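Local coordinates for major royal jelly protein 1 (Apis mellifera, PDB 5YYL) that serves as the most abundant protein of royal jelly, probably nourishing honeybee larvae, and binds the sterol 24-methylenecholesterol, at residues N331-L336 with C416-N421; M357-A362 with N374-L379; D370-R375 with T424-S429. One frame throughout, in Å; residues are numbered along the deposited sequence.

Contact 1 of 3, residues N331-L336 with C416-N421; sequences NEHRTL and CENPDN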
loop_
_atom_site.group_PDB
_atom_site.type_symbol
_atom_site.label_atom_id
_atom_site.label_comp_id
_atom_site.label_asym_id
_atom_site.label_seq_id
_atom_site.Cartn_x
_atom_site.Cartn_y
_atom_site.Cartn_z
ATOM N N ASN A 331 22.084 8.663 35.407
ATOM C CA ASN A 331 20.930 9.513 35.122
ATOM C C ASN A 331 21.077 10.847 35.860
ATOM O O ASN A 331 21.429 10.878 37.041
ATOM C CB ASN A 331 19.634 8.827 35.539
ATOM C CG ASN A 331 18.409 9.438 34.872
ATOM O OD1 ASN A 331 18.154 10.648 34.986
ATOM N ND2 ASN A 331 17.615 8.581 34.182
ATOM N N GLU A 332 20.812 11.947 35.151
ATOM C CA GLU A 332 20.930 13.282 35.728
ATOM C C GLU A 332 19.849 13.577 36.758
ATOM O O GLU A 332 20.052 14.440 37.632
ATOM C CB GLU A 332 20.844 14.351 34.650
ATOM C CG GLU A 332 22.046 14.444 33.731
ATOM C CD GLU A 332 21.914 15.601 32.772
ATOM O OE1 GLU A 332 21.106 15.488 31.810
ATOM O OE2 GLU A 332 22.576 16.633 32.998
ATOM N N HIS A 333 18.703 12.888 36.642
ATOM C CA HIS A 333 17.632 12.982 37.639
ATOM C C HIS A 333 18.066 12.499 39.031
ATOM O O HIS A 333 17.574 13.007 40.039
ATOM C CB HIS A 333 16.387 12.205 37.190
ATOM C CG HIS A 333 15.748 12.755 35.953
ATOM N ND1 HIS A 333 15.768 12.094 34.741
ATOM C CD2 HIS A 333 15.084 13.914 35.733
ATOM C CE1 HIS A 333 15.138 12.815 33.832
ATOM N NE2 HIS A 333 14.702 13.919 34.412
ATOM N N ARG A 334 18.982 11.531 39.076
ATOM C CA ARG A 334 19.515 11.023 40.333
ATOM C C ARG A 334 20.676 11.887 40.796
ATOM O O ARG A 334 21.144 12.780 40.074
ATOM C CB ARG A 334 19.990 9.573 40.210
ATOM C CG ARG A 334 19.031 8.591 39.576
ATOM C CD ARG A 334 18.165 7.801 40.532
ATOM N NE ARG A 334 17.481 6.750 39.765
ATOM C CZ ARG A 334 16.843 5.692 40.276
ATOM N NH1 ARG A 334 16.767 5.504 41.599
ATOM N NH2 ARG A 334 16.274 4.811 39.447
ATOM N N THR A 335 21.121 11.623 42.023
ATOM C CA THR A 335 22.218 12.350 42.630
ATOM C C THR A 335 23.543 11.739 42.171
ATOM O O THR A 335 23.659 10.520 42.036
ATOM C CB THR A 335 22.139 12.315 44.179
ATOM O OG1 THR A 335 22.265 10.968 44.650
ATOM C CG2 THR A 335 20.820 12.910 44.674
ATOM N N LEU A 336 24.534 12.592 41.941
ATOM C CA LEU A 336 25.805 12.156 41.431
ATOM C C LEU A 336 26.587 11.460 42.523
ATOM O O LEU A 336 27.259 12.111 43.317
ATOM C CB LEU A 336 26.574 13.355 40.839
ATOM C CG LEU A 336 27.815 13.071 39.995
ATOM C CD1 LEU A 336 27.559 12.071 38.869
ATOM C CD2 LEU A 336 28.333 14.381 39.435
ATOM N N CYS A 416 20.072 3.618 35.941
ATOM C CA CYS A 416 20.121 4.645 34.890
ATOM C C CYS A 416 18.800 4.970 34.208
ATOM O O CYS A 416 18.700 6.030 33.587
ATOM C CB CYS A 416 21.132 4.234 33.822
ATOM S SG CYS A 416 22.839 4.221 34.426
ATOM N N GLU A 417 17.789 4.104 34.309
ATOM C CA GLU A 417 16.560 4.289 33.512
ATOM C C GLU A 417 15.744 5.500 33.926
ATOM O O GLU A 417 15.827 5.960 35.064
ATOM C CB GLU A 417 15.664 3.051 33.525
ATOM C CG GLU A 417 14.841 2.796 34.771
ATOM C CD GLU A 417 13.946 1.562 34.618
ATOM O OE1 GLU A 417 13.155 1.489 33.639
ATOM O OE2 GLU A 417 14.007 0.665 35.484
ATOM N N ASN A 418 14.984 6.020 32.970
ATOM C CA ASN A 418 13.925 6.983 33.251
ATOM C C ASN A 418 12.627 6.189 33.476
ATOM O O ASN A 418 12.455 5.095 32.928
ATOM C CB ASN A 418 13.753 7.973 32.098
ATOM C CG ASN A 418 14.871 8.973 32.031
ATOM O OD1 ASN A 418 15.091 9.726 32.973
ATOM N ND2 ASN A 418 15.585 8.989 30.922
ATOM N N PRO A 419 11.699 6.740 34.273
ATOM C CA PRO A 419 10.494 5.988 34.623
ATOM C C PRO A 419 9.632 5.658 33.405
ATOM O O PRO A 419 9.320 6.552 32.618
ATOM C CB PRO A 419 9.749 6.939 35.575
ATOM C CG PRO A 419 10.753 7.971 35.994
ATOM C CD PRO A 419 11.658 8.112 34.811
ATOM N N ASP A 420 9.269 4.384 33.265
ATOM C CA ASP A 420 8.515 3.889 32.110
ATOM C C ASP A 420 7.004 3.992 32.323
ATOM O O ASP A 420 6.476 3.384 33.260
ATOM C CB ASP A 420 8.883 2.424 31.825
ATOM N N ASN A 421 6.336 4.781 31.476
ATOM C CA ASN A 421 4.865 4.780 31.363
ATOM C C ASN A 421 4.463 3.700 30.342
ATOM O O ASN A 421 4.628 3.886 29.138
ATOM C CB ASN A 421 4.329 6.165 30.934
ATOM C CG ASN A 421 4.792 7.290 31.849
#
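Asn331 and Asn418 join two loops of the beta-propeller domain, one of them following strand 326-331, and Asn331 does so from within an Asx turn. It ends that strand with its side chain directed at segment 416-421. Asn331 CB touches Cys416 O at 3.5 Å. CG is anti to the backbone N (chi1 -161°), beside the carbonyl carbon, and from there the amide splits its work. OD1 stays within its own loop and accepts the backbone N of His333 at 2.8 Å, in the carbonyl plane and on a lone pair; this closes the turn. ND2 crosses over and gives two bonds, to Cys416 O at 2.8 Å and, nearly straight (175°), to Asn418 OD1 at 3.0 Å. Both acceptors lie close to the Asn331 amide plane, so the rotation of that amide is well defined. The two amides stand almost perpendicular, 83° apart, and ND2 therefore reaches Asn418 OD1 from above its carbonyl plane. A disulfide from Cys416 to Cys329, in the strand that leads into the first loop, ties the two parts covalently, and Val316 of strand 316-321 packs against both asparagines. At the edge of the His333 ring, ND1 comes to 3.0 Å from Asn418 OD1.

Contact 2 of 3, residues M357-A362 with N374-L379; sequences MKIKEA and NREYIL
Lys360 and Tyr377 form a hydrogen-bonded pair of the antiparallel beta hairpin made by strands 353-361 and 373-383. Lys360 N to Tyr377 O and Tyr377 N to Lys360 O are both 2.9 Å, and Lys358 with Leu379 repeats the pair of backbone hydrogen bonds two residues along. Above this pair Lys360 CB sits over one face of the Tyr377 ring, 3.9 Å from its centroid, a CH-pi contact displaced toward the phenol end. The tyrosine reaches it because its CG stands between the backbone N and the carbonyl carbon (chi1 60°), which folds the ring back across the neighbouring strand. On the other face of the sheet a non-hydrogen-bonded pair meets through its CG1 branches, Ile359 CG1 lying 3.7 Å from Ile378 CG1. Beside it Glu361 and Glu376 run side by side, Glu361 CG 3.9 Å from Glu376 CG.

The next shell fixes the polar ends. Lys358 and Lys360 bend away from the hairpin to share Asp70, whereas Glu376 is drawn to the backbone N of Lys313 and to Ser314. Val310 of strand 306-311 covers Ile359 and Ile378, so this face packs against a propeller sheet.

Where the strands part, Ala362 N still bonds to Arg375 O at 2.8 Å. The arginine chain, bent at chi3, turns its guanidinium back: Glu361 CB lies over one face, the Glu361 carboxylate makes a long salt bridge of 3.7 Å from OE1 to NH2, and NH1 gives a weak, strongly bent bond to Ala362 O.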
loop_
_atom_site.group_PDB
_atom_site.type_symbol
_atom_site.label_atom_id
_atom_site.label_comp_id
_atom_site.label_asym_id
_atom_site.label_seq_id
_atom_site.Cartn_x
_atom_site.Cartn_y
_atom_site.Cartn_z
ATOM N N MET A 357 31.317 8.862 21.130
ATOM C CA MET A 357 29.922 8.477 21.279
ATOM C C MET A 357 28.991 9.589 20.844
ATOM O O MET A 357 29.267 10.763 21.090
ATOM C CB MET A 357 29.626 8.130 22.724
ATOM C CG MET A 357 30.242 6.823 23.123
ATOM S SD MET A 357 29.865 6.425 24.836
ATOM C CE MET A 357 29.953 4.658 24.584
ATOM N N LYS A 358 27.907 9.221 20.175
ATOM C CA LYS A 358 26.860 10.166 19.807
ATOM C C LYS A 358 25.511 9.504 20.038
ATOM O O LYS A 358 25.412 8.280 20.013
ATOM C CB LYS A 358 26.979 10.581 18.339
ATOM C CG LYS A 358 28.342 11.102 17.924
ATOM C CD LYS A 358 28.606 12.472 18.504
ATOM C CE LYS A 358 30.036 12.925 18.271
ATOM N NZ LYS A 358 30.255 13.323 16.846
ATOM N N ILE A 359 24.478 10.309 20.264
ATOM C CA ILE A 359 23.125 9.809 20.412
ATOM C C ILE A 359 22.205 10.522 19.444
ATOM O O ILE A 359 22.166 11.736 19.388
ATOM C CB ILE A 359 22.615 9.912 21.878
ATOM C CG1 ILE A 359 23.396 8.899 22.735
ATOM C CG2 ILE A 359 21.110 9.618 21.966
ATOM C CD1 ILE A 359 22.987 8.810 24.182
ATOM N N LYS A 360 21.437 9.722 18.721
ATOM C CA LYS A 360 20.520 10.177 17.689
ATOM C C LYS A 360 19.121 9.711 18.029
ATOM O O LYS A 360 18.960 8.741 18.744
ATOM C CB LYS A 360 20.956 9.566 16.344
ATOM C CG LYS A 360 22.383 9.936 15.924
ATOM C CD LYS A 360 22.512 11.408 15.518
ATOM C CE LYS A 360 23.947 11.898 15.649
ATOM N NZ LYS A 360 24.115 13.239 15.036
ATOM N N GLU A 361 18.125 10.414 17.512
ATOM C CA GLU A 361 16.724 10.015 17.600
ATOM C C GLU A 361 16.278 9.409 16.266
ATOM O O GLU A 361 16.644 9.906 15.196
ATOM C CB GLU A 361 15.857 11.213 17.940
ATOM C CG GLU A 361 16.074 11.773 19.321
ATOM C CD GLU A 361 15.294 13.063 19.509
ATOM O OE1 GLU A 361 14.368 13.076 20.360
ATOM O OE2 GLU A 361 15.590 14.056 18.788
ATOM N N ALA A 362 15.469 8.357 16.322
ATOM C CA ALA A 362 14.957 7.718 15.114
ATOM C C ALA A 362 14.115 8.720 14.345
ATOM O O ALA A 362 13.503 9.583 14.947
ATOM C CB ALA A 362 14.134 6.488 15.463
ATOM N N ASN A 374 10.742 3.862 21.397
ATOM C CA ASN A 374 11.976 4.259 22.061
ATOM C C ASN A 374 12.892 4.789 20.991
ATOM O O ASN A 374 13.556 4.005 20.318
ATOM C CB ASN A 374 12.619 3.071 22.769
ATOM C CG ASN A 374 11.849 2.640 23.985
ATOM O OD1 ASN A 374 11.238 3.461 24.666
ATOM N ND2 ASN A 374 11.864 1.353 24.266
ATOM N N ARG A 375 12.903 6.113 20.824
ATOM C CA ARG A 375 13.480 6.735 19.618
ATOM C C ARG A 375 15.006 6.843 19.644
ATOM O O ARG A 375 15.632 6.782 18.590
ATOM C CB ARG A 375 12.863 8.114 19.362
ATOM C CG ARG A 375 11.378 8.036 19.004
ATOM C CD ARG A 375 10.591 9.369 19.075
ATOM N NE ARG A 375 11.299 10.634 18.762
ATOM C CZ ARG A 375 11.727 11.016 17.557
ATOM N NH1 ARG A 375 11.560 10.215 16.505
ATOM N NH2 ARG A 375 12.336 12.191 17.401
ATOM N N GLU A 376 15.592 6.991 20.827
ATOM C CA GLU A 376 17.013 7.316 20.967
ATOM C C GLU A 376 17.894 6.086 20.885
ATOM O O GLU A 376 17.596 5.070 21.509
ATOM C CB GLU A 376 17.300 7.993 22.307
ATOM C CG GLU A 376 17.009 9.480 22.325
ATOM C CD GLU A 376 17.302 10.101 23.688
ATOM O OE1 GLU A 376 18.008 11.165 23.690
ATOM O OE2 GLU A 376 16.845 9.534 24.736
ATOM N N TYR A 377 18.987 6.210 20.133
ATOM C CA TYR A 377 20.017 5.177 20.026
ATOM C C TYR A 377 21.406 5.784 20.070
ATOM O O TYR A 377 21.601 6.950 19.716
ATOM C CB TYR A 377 19.851 4.362 18.735
ATOM C CG TYR A 377 19.926 5.137 17.438
ATOM C CD1 TYR A 377 18.812 5.792 16.920
ATOM C CD2 TYR A 377 21.108 5.176 16.697
ATOM C CE1 TYR A 377 18.892 6.487 15.720
ATOM C CE2 TYR A 377 21.191 5.865 15.479
ATOM C CZ TYR A 377 20.095 6.522 15.002
ATOM O OH TYR A 377 20.183 7.217 13.816
ATOM N N ILE A 378 22.371 4.959 20.469
ATOM C CA ILE A 378 23.739 5.407 20.695
ATOM C C ILE A 378 24.686 4.781 19.679
ATOM O O ILE A 378 24.551 3.604 19.377
ATOM C CB ILE A 378 24.189 5.069 22.135
ATOM C CG1 ILE A 378 25.427 5.862 22.527
ATOM C CG2 ILE A 378 24.449 3.565 22.323
ATOM C CD1 ILE A 378 25.776 5.700 23.986
ATOM N N LEU A 379 25.612 5.585 19.146
ATOM C CA LEU A 379 26.685 5.127 18.263
ATOM C C LEU A 379 28.003 5.221 19.021
ATOM O O LEU A 379 28.312 6.252 19.598
ATOM C CB LEU A 379 26.766 6.039 17.033
ATOM C CG LEU A 379 25.530 6.157 16.136
ATOM C CD1 LEU A 379 25.652 7.337 15.194
ATOM C CD2 LEU A 379 25.307 4.857 15.390
#

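Contact 3 of 3, residues D370-R375 with T424-S429; sequences DRYINR and TPFKIS. With 94R ((3beta,14beta,17alpha)-ergosta-5,24(28)-dien-3-ol), chain H; 94R ((3beta,14beta,17alpha)-ergosta-5,24(28)-dien-3-ol), chain F.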
loop_
_atom_site.group_PDB
_atom_site.type_symbol
_atom_site.label_atom_id
_atom_site.label_comp_id
_atom_site.label_asym_id
_atom_site.label_seq_id
_atom_site.Cartn_x
_atom_site.Cartn_y
_atom_site.Cartn_z
ATOM N N ASP A 370 5.176 9.213 19.228
ATOM C CA ASP A 370 6.344 9.107 20.123
ATOM C C ASP A 370 6.145 8.054 21.214
ATOM O O ASP A 370 7.075 7.340 21.573
ATOM C CB ASP A 370 6.673 10.458 20.791
ATOM C CG ASP A 370 7.229 11.497 19.811
ATOM O OD1 ASP A 370 7.131 12.715 20.124
ATOM O OD2 ASP A 370 7.758 11.108 18.742
ATOM N N ARG A 371 4.917 7.972 21.728
ATOM C CA ARG A 371 4.541 7.008 22.762
ATOM C C ARG A 371 4.790 5.538 22.407
ATOM O O ARG A 371 4.978 4.708 23.303
ATOM C CB ARG A 371 3.078 7.211 23.155
ATOM C CG ARG A 371 2.043 6.912 22.074
ATOM C CD ARG A 371 0.618 7.056 22.596
ATOM N NE ARG A 371 0.347 8.460 22.961
ATOM C CZ ARG A 371 -0.366 8.881 24.009
ATOM N NH1 ARG A 371 -0.936 8.027 24.853
ATOM N NH2 ARG A 371 -0.491 10.185 24.212
ATOM N N TYR A 372 4.792 5.220 21.115
ATOM C CA TYR A 372 5.027 3.863 20.653
ATOM C C TYR A 372 6.483 3.481 20.450
ATOM O O TYR A 372 6.775 2.319 20.179
ATOM C CB TYR A 372 4.295 3.658 19.351
ATOM C CG TYR A 372 2.813 3.842 19.481
ATOM C CD1 TYR A 372 2.044 2.893 20.132
ATOM C CD2 TYR A 372 2.182 4.949 18.951
ATOM C CE1 TYR A 372 0.676 3.044 20.250
ATOM C CE2 TYR A 372 0.821 5.117 19.063
ATOM C CZ TYR A 372 0.071 4.156 19.714
ATOM O OH TYR A 372 -1.286 4.294 19.825
ATOM N N ILE A 373 7.399 4.440 20.580
ATOM C CA ILE A 373 8.766 4.284 20.077
ATOM C C ILE A 373 9.801 4.752 21.079
ATOM O O ILE A 373 9.754 5.899 21.531
ATOM C CB ILE A 373 8.979 5.083 18.768
ATOM C CG1 ILE A 373 7.804 4.821 17.824
ATOM C CG2 ILE A 373 10.298 4.677 18.109
ATOM C CD1 ILE A 373 7.991 5.225 16.411
ATOM N N ASN A 374 10.742 3.862 21.397
ATOM C CA ASN A 374 11.976 4.259 22.061
ATOM C C ASN A 374 12.892 4.789 20.991
ATOM O O ASN A 374 13.556 4.005 20.318
ATOM C CB ASN A 374 12.619 3.071 22.769
ATOM C CG ASN A 374 11.849 2.640 23.985
ATOM O OD1 ASN A 374 11.238 3.461 24.666
ATOM N ND2 ASN A 374 11.864 1.353 24.266
ATOM N N ARG A 375 12.903 6.113 20.824
ATOM C CA ARG A 375 13.480 6.735 19.618
ATOM C C ARG A 375 15.006 6.843 19.644
ATOM O O ARG A 375 15.632 6.782 18.590
ATOM C CB ARG A 375 12.863 8.114 19.362
ATOM C CG ARG A 375 11.378 8.036 19.004
ATOM C CD ARG A 375 10.591 9.369 19.075
ATOM N NE ARG A 375 11.299 10.634 18.762
ATOM C CZ ARG A 375 11.727 11.016 17.557
ATOM N NH1 ARG A 375 11.560 10.215 16.505
ATOM N NH2 ARG A 375 12.336 12.191 17.401
ATOM N N THR A 424 0.698 1.505 26.196
ATOM C CA THR A 424 0.353 1.090 24.839
ATOM C C THR A 424 0.506 -0.408 24.755
ATOM O O THR A 424 1.359 -0.970 25.419
ATOM C CB THR A 424 1.298 1.720 23.801
ATOM O OG1 THR A 424 2.663 1.526 24.192
ATOM C CG2 THR A 424 1.015 3.214 23.678
ATOM N N PRO A 425 -0.288 -1.075 23.914
ATOM C CA PRO A 425 -0.070 -2.508 23.747
ATOM C C PRO A 425 1.242 -2.898 23.052
ATOM O O PRO A 425 1.538 -4.079 22.962
ATOM C CB PRO A 425 -1.269 -2.942 22.910
ATOM C CG PRO A 425 -1.645 -1.738 22.155
ATOM C CD PRO A 425 -1.341 -0.574 23.032
ATOM N N PHE A 426 1.988 -1.932 22.514
ATOM C CA PHE A 426 3.299 -2.213 21.926
ATOM C C PHE A 426 4.295 -1.063 22.068
ATOM O O PHE A 426 3.914 0.098 22.198
ATOM C CB PHE A 426 3.152 -2.624 20.458
ATOM C CG PHE A 426 2.828 -1.486 19.536
ATOM C CD1 PHE A 426 3.835 -0.861 18.813
ATOM C CD2 PHE A 426 1.527 -1.036 19.380
ATOM C CE1 PHE A 426 3.547 0.184 17.950
ATOM C CE2 PHE A 426 1.232 0.012 18.520
ATOM C CZ PHE A 426 2.243 0.624 17.807
ATOM N N LYS A 427 5.576 -1.410 22.065
ATOM C CA LYS A 427 6.675 -0.446 22.139
ATOM C C LYS A 427 7.759 -0.916 21.193
ATOM O O LYS A 427 8.158 -2.083 21.260
ATOM C CB LYS A 427 7.231 -0.346 23.563
ATOM C CG LYS A 427 7.949 0.959 23.872
ATOM C CD LYS A 427 6.969 2.136 23.880
ATOM C CE LYS A 427 7.212 3.095 25.031
ATOM N NZ LYS A 427 8.422 3.954 24.834
ATOM N N ILE A 428 8.207 -0.029 20.303
ATOM C CA ILE A 428 9.254 -0.359 19.333
ATOM C C ILE A 428 10.597 0.262 19.697
ATOM O O ILE A 428 10.733 1.490 19.817
ATOM C CB ILE A 428 8.886 0.087 17.912
ATOM C CG1 ILE A 428 7.431 -0.280 17.625
ATOM C CG2 ILE A 428 9.866 -0.550 16.918
ATOM C CD1 ILE A 428 7.045 -0.303 16.166
ATOM N N SER A 429 11.595 -0.597 19.851
ATOM C CA SER A 429 12.966 -0.144 20.091
ATOM C C SER A 429 13.746 -0.062 18.772
ATOM O O SER A 429 13.699 -0.985 17.963
ATOM C CB SER A 429 13.657 -1.060 21.086
ATOM O OG SER A 429 13.208 -0.728 22.378
HETATM C C1 94R H . 3.440 -9.312 12.674
HETATM O O1 94R H . 4.037 -12.776 13.961
HETATM C C2 94R H . 3.401 -10.838 12.685
HETATM C C3 94R H . 4.072 -11.340 13.956
HETATM C C4 94R H . 3.364 -10.821 15.209
HETATM C C5 94R H . 3.118 -9.328 15.147
HETATM C C10 94R H . 2.696 -8.645 13.854
HETATM C C19 94R H . 1.186 -8.810 13.657
HETATM C C9 94R H . 3.097 -7.167 13.946
HETATM C C11 94R H . 2.766 -6.373 12.683
HETATM C C12 94R H . 3.142 -4.898 12.763
HETATM C C13 94R H . 2.497 -4.224 13.969
HETATM C C18 94R H . 0.964 -4.197 13.831
HETATM C C17 94R H . 3.048 -2.832 14.289
HETATM C C20 94R H . 2.536 -1.627 13.490
HETATM C C22 94R H . 3.361 -0.392 13.843
HETATM C C23 94R H . 2.401 0.754 14.072
HETATM C C24 94R H . 3.059 2.089 14.240
HETATM C C28 94R H . 4.202 2.287 14.874
HETATM C C25 94R H . 2.331 3.255 13.687
HETATM C C27 94R H . 3.201 3.994 12.683
HETATM C C26 94R H . 1.895 4.091 14.884
HETATM C C21 94R H . 2.528 -1.788 11.971
HETATM C C16 94R H . 2.754 -2.690 15.778
HETATM C C15 94R H . 2.611 -4.111 16.318
HETATM C C14 94R H . 2.996 -5.005 15.162
HETATM C C8 94R H . 2.569 -6.471 15.191
HETATM C C7 94R H . 3.131 -7.150 16.421
HETATM C C6 94R H . 3.283 -8.654 16.287
HETATM C C1 94R F . 7.062 5.573 12.563
HETATM O O1 94R F . 8.645 8.708 14.020
HETATM C C2 94R F . 7.368 7.069 12.683
HETATM C C3 94R F . 8.284 7.330 13.867
HETATM C C4 94R F . 9.575 6.526 13.746
HETATM C C5 94R F . 9.358 5.098 13.310
HETATM C C10 94R F . 8.318 4.757 12.277
HETATM C C19 94R F . 8.891 5.155 10.917
HETATM C C9 94R F . 7.987 3.262 12.367
HETATM C C11 94R F . 6.994 2.774 11.301
HETATM C C12 94R F . 6.691 1.266 11.329
HETATM C C13 94R F . 7.992 0.474 11.232
HETATM C C18 94R F . 8.632 0.653 9.851
HETATM C C17 94R F . 7.901 -1.014 11.592
HETATM C C20 94R F . 7.414 -2.009 10.540
HETATM C C22 94R F . 7.264 -3.380 11.186
HETATM C C23 94R F . 7.542 -4.505 10.207
HETATM C C24 94R F . 7.403 -5.893 10.823
HETATM C C28 94R F . 7.464 -6.172 12.127
HETATM C C25 94R F . 7.234 -7.026 9.864
HETATM C C27 94R F . 6.068 -7.926 10.291
HETATM C C26 94R F . 8.561 -7.769 9.746
HETATM C C21 94R F . 6.078 -1.608 9.931
HETATM C C16 94R F . 9.318 -1.360 12.069
HETATM C C15 94R F . 9.997 -0.049 12.443
HETATM C C14 94R F . 8.858 0.948 12.388
HETATM C C8 94R F . 9.246 2.408 12.359
HETATM C C7 94R F . 10.105 2.720 13.563
HETATM C C6 94R F . 10.162 4.188 13.869
#
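Tyr372 and Phe426 lie with their ring planes nearly parallel, 12° apart, but slid so far that they barely overlap; the centroids are 4.7 Å apart. Tyr372 CD1 lies over one face of the Phe426 ring, while C16 of a sterol (chain H) sits over the centre of the opposite face, 3.7 Å from Phe426 CE1. The two faces of Phe426 are thus met by Tyr372 CD1 and by sterol C16. Thr424 CG2 adds a methyl at 3.4 Å from Tyr372 CE1, and the tyrosine hydroxyl bonds to a polar side chain of another protein's chain.

Behind the rings a short parallel pairing holds the backbones: Ile428 N bonds to Tyr372 O, and Asn374 N to Ile428 O. On the face with Ile428, Ile373 points its CD1 at a second sterol (chain F), 3.3 Å from C3. The other face is polar. Lys427, bent along its chain, crosses Asn374 at about a right angle, and its NZ reaches OD1 at 2.9 Å from above the carbonyl plane; Asn374 ND2 bonds in its amide plane to Ser429 OG at 3.1 Å.

Strand 426-430 also pairs antiparallel with a strand of the second subunit, continuing the sheet across the interface. The contact is therefore two-sided: amide, ammonium and hydroxyl groups are linked by hydrogen bonds on one face, while the other, with Ile373, Ile428 and Phe426, meets the sterols, consistent with an apolar binding surface at the subunit boundary.

Contacts 2 and 3 share Asn374 and Arg375 and lie on successive parts of strand 373-383, their centres about 15 Å apart: contact 2 pairs it with strand 353-361, contact 3 with strand 426-430, within one mixed sheet. Contact 1 joins loops instead, about 17 Å from contact 2 and 19 Å from contact 3 between centres, and away from the sterols. Its segment 416-421 leads through a short connection into 424-429, so the segment tied there to the loop after strand 326-331 precedes the strand that meets sterol and second subunit. The side chain of Ile373 lies about 8 Å from that of Pro364, whose carbonyl oxygen is hydrogen-bonded to sterol. The side chain of Arg375 is about 7 Å from that of Pro364.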